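Local coordinates for calmodulin, putative (Entamoeba histolytica, PDB 4OCI), which binds calcium through an EF-hand and is involved in the initiation of phagocytosis of human erythrocytes, at residues E10-F15 and M57-F62. Numbering follows the deposited sequence.
Sequences ESFLLF and MSYELF. With NA (sodium ion), chain C.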
loop_
_atom_site.group_PDB
_atom_site.type_symbol
_atom_site.label_atom_id
_atom_site.label_comp_id
_atom_site.label_asym_id
_atom_site.label_seq_id
_atom_site.Cartn_x
_atom_site.Cartn_y
_atom_site.Cartn_z
ATOM N N GLU A 10 -8.659 -18.113 -14.071
ATOM C CA GLU A 10 -9.646 -18.665 -13.142
ATOM C C GLU A 10 -9.456 -18.168 -11.716
ATOM O O GLU A 10 -10.404 -17.822 -11.035
ATOM C CB GLU A 10 -9.542 -20.178 -13.125
ATOM C CG GLU A 10 -10.839 -20.828 -13.255
ATOM C CD GLU A 10 -10.786 -22.112 -14.138
ATOM O OE1 GLU A 10 -11.865 -22.754 -14.348
ATOM O OE2 GLU A 10 -9.673 -22.471 -14.624
ATOM N N SER A 11 -8.205 -18.058 -11.307
ATOM C CA SER A 11 -7.869 -17.602 -9.961
ATOM C C SER A 11 -8.117 -16.117 -9.801
ATOM O O SER A 11 -8.618 -15.662 -8.790
ATOM C CB SER A 11 -6.382 -17.910 -9.673
ATOM O OG SER A 11 -6.241 -19.309 -9.474
ATOM N N PHE A 12 -7.713 -15.323 -10.774
ATOM C CA PHE A 12 -8.033 -13.930 -10.747
ATOM C C PHE A 12 -9.549 -13.719 -10.494
ATOM O O PHE A 12 -9.965 -12.896 -9.634
ATOM C CB PHE A 12 -7.573 -13.312 -12.134
ATOM C CG PHE A 12 -7.962 -11.866 -12.313
ATOM C CD1 PHE A 12 -7.056 -10.837 -12.026
ATOM C CD2 PHE A 12 -9.215 -11.528 -12.813
ATOM C CE1 PHE A 12 -7.415 -9.484 -12.186
ATOM C CE2 PHE A 12 -9.602 -10.200 -12.993
ATOM C CZ PHE A 12 -8.685 -9.166 -12.637
ATOM N N LEU A 13 -10.399 -14.327 -11.325
ATOM C CA LEU A 13 -11.846 -14.112 -11.271
ATOM C C LEU A 13 -12.399 -14.646 -9.977
ATOM O O LEU A 13 -13.387 -14.122 -9.392
ATOM C CB LEU A 13 -12.534 -14.819 -12.478
ATOM C CG LEU A 13 -12.204 -14.141 -13.836
ATOM C CD1 LEU A 13 -12.754 -14.988 -15.033
ATOM C CD2 LEU A 13 -12.743 -12.770 -13.809
ATOM N N LEU A 14 -11.753 -15.680 -9.470
ATOM C CA LEU A 14 -12.153 -16.172 -8.120
ATOM C C LEU A 14 -11.951 -15.082 -7.035
ATOM O O LEU A 14 -12.801 -14.865 -6.122
ATOM C CB LEU A 14 -11.343 -17.412 -7.831
ATOM C CG LEU A 14 -11.482 -18.462 -6.766
ATOM C CD1 LEU A 14 -10.731 -19.738 -7.233
ATOM C CD2 LEU A 14 -10.793 -17.974 -5.576
ATOM N N PHE A 15 -10.855 -14.346 -7.143
ATOM C CA PHE A 15 -10.553 -13.346 -6.108
ATOM C C PHE A 15 -11.222 -12.026 -6.408
ATOM O O PHE A 15 -11.205 -11.107 -5.594
ATOM C CB PHE A 15 -9.070 -13.166 -5.996
ATOM C CG PHE A 15 -8.426 -14.209 -5.128
ATOM C CD1 PHE A 15 -8.323 -15.516 -5.557
ATOM C CD2 PHE A 15 -7.934 -13.865 -3.852
ATOM C CE1 PHE A 15 -7.721 -16.500 -4.726
ATOM C CE2 PHE A 15 -7.341 -14.845 -3.013
ATOM C CZ PHE A 15 -7.243 -16.137 -3.443
HETATM N N MSE A 57 -7.695 -3.264 -10.748
HETATM C CA MSE A 57 -6.684 -3.899 -11.523
HETATM C C MSE A 57 -7.298 -4.960 -12.457
HETATM O O MSE A 57 -7.953 -5.840 -11.985
HETATM C CB MSE A 57 -5.643 -4.528 -10.578
HETATM C CG MSE A 57 -4.502 -5.113 -11.421
HETATM SE SE MSE A 57 -3.336 -5.998 -10.243
HETATM C CE MSE A 57 -2.143 -4.384 -10.192
ATOM N N SER A 58 -7.099 -4.847 -13.760
ATOM C CA SER A 58 -7.690 -5.768 -14.751
ATOM C C SER A 58 -6.824 -7.005 -14.826
ATOM O O SER A 58 -5.750 -7.061 -14.207
ATOM C CB SER A 58 -7.711 -5.069 -16.129
ATOM O OG SER A 58 -6.362 -4.998 -16.570
ATOM N N TYR A 59 -7.319 -8.070 -15.465
ATOM C CA TYR A 59 -6.538 -9.287 -15.589
ATOM C C TYR A 59 -5.193 -9.065 -16.278
ATOM O O TYR A 59 -4.181 -9.669 -15.916
ATOM C CB TYR A 59 -7.348 -10.332 -16.409
ATOM C CG TYR A 59 -6.537 -11.560 -16.588
ATOM C CD1 TYR A 59 -6.225 -12.382 -15.484
ATOM C CD2 TYR A 59 -5.999 -11.847 -17.820
ATOM C CE1 TYR A 59 -5.425 -13.468 -15.611
ATOM C CE2 TYR A 59 -5.188 -12.970 -17.986
ATOM C CZ TYR A 59 -4.908 -13.755 -16.877
ATOM O OH TYR A 59 -4.124 -14.865 -17.078
ATOM N N GLU A 60 -5.176 -8.289 -17.369
ATOM C CA GLU A 60 -3.864 -8.144 -18.036
ATOM C C GLU A 60 -2.827 -7.275 -17.276
ATOM O O GLU A 60 -1.650 -7.623 -17.305
ATOM C CB GLU A 60 -3.980 -7.709 -19.519
ATOM C CG GLU A 60 -4.453 -8.899 -20.433
ATOM C CD GLU A 60 -3.358 -10.064 -20.634
ATOM O OE1 GLU A 60 -2.098 -9.889 -20.330
ATOM O OE2 GLU A 60 -3.763 -11.174 -21.112
ATOM N N LEU A 61 -3.255 -6.225 -16.556
ATOM C CA LEU A 61 -2.340 -5.495 -15.659
ATOM C C LEU A 61 -1.836 -6.470 -14.573
ATOM O O LEU A 61 -0.686 -6.405 -14.190
ATOM C CB LEU A 61 -3.083 -4.340 -14.968
ATOM C CG LEU A 61 -3.306 -3.152 -15.944
ATOM C CD1 LEU A 61 -4.400 -2.080 -15.516
ATOM C CD2 LEU A 61 -1.907 -2.518 -16.196
ATOM N N PHE A 62 -2.728 -7.317 -14.044
ATOM C CA PHE A 62 -2.387 -8.344 -13.034
ATOM C C PHE A 62 -1.311 -9.315 -13.466
ATOM O O PHE A 62 -0.351 -9.548 -12.731
ATOM C CB PHE A 62 -3.636 -9.164 -12.603
ATOM C CG PHE A 62 -3.263 -10.332 -11.718
ATOM C CD1 PHE A 62 -2.902 -10.116 -10.384
ATOM C CD2 PHE A 62 -3.149 -11.609 -12.251
ATOM C CE1 PHE A 62 -2.472 -11.169 -9.571
ATOM C CE2 PHE A 62 -2.739 -12.682 -11.443
ATOM C CZ PHE A 62 -2.380 -12.440 -10.122
HETATM NA NA NA C . -0.051 -8.976 -18.761
#
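Phe12 drives its ring from helix 9-15 against the first turn of helix 59-71, where the CA of Tyr59 lies over one face. Tyr59 CA sits 3.8 Å from the centroid of the Phe12 ring, a CH-pi contact only 22° off the ring normal. The Tyr59 ring then points its CD1 edge at the face of the Phe12 ring, a T-shaped pair with the planes 85° apart and CD1 of Tyr59 leading at 3.7 Å from Phe12 CG. With its CG anti to the backbone N (chi1 175°), Phe12 extends far enough for CZ to end among main-chain atoms: it is 3.3 Å from Tyr59 N, while Met57 O meets the ring edge near its plane at 3.5 Å from CZ. Phe62, one turn further along, adds a third aromatic group. Its CB packs 3.8 Å from Phe12 CE1, and the two rings meet obliquely as their side chains run past each other in opposite directions. The turn that receives Phe12 begins at Ser58, the N-cap, whose OG accepts a weak capping bond from Leu61 N (3.3 Å). Leu23 touches Phe12, and Leu31 of helix 25-34 packs on Phe62, so the cluster joins three helices. On the far side of the turn, Glu60 binds a sodium ion through its backbone O (2.5 Å) and OE1, with Thr63 and Ser64 completing the protein ligands. Phe12 lies four residues before the calcium ligand Asp16, and Met57 pairs by backbone hydrogen bonding with Leu23, which follows the calcium ligand Tyr22. An aromatic residue of the entering helix, buried against a neighbouring helix just ahead of the calcium loop, is consistent with the hydrophobic core of an EF-hand domain.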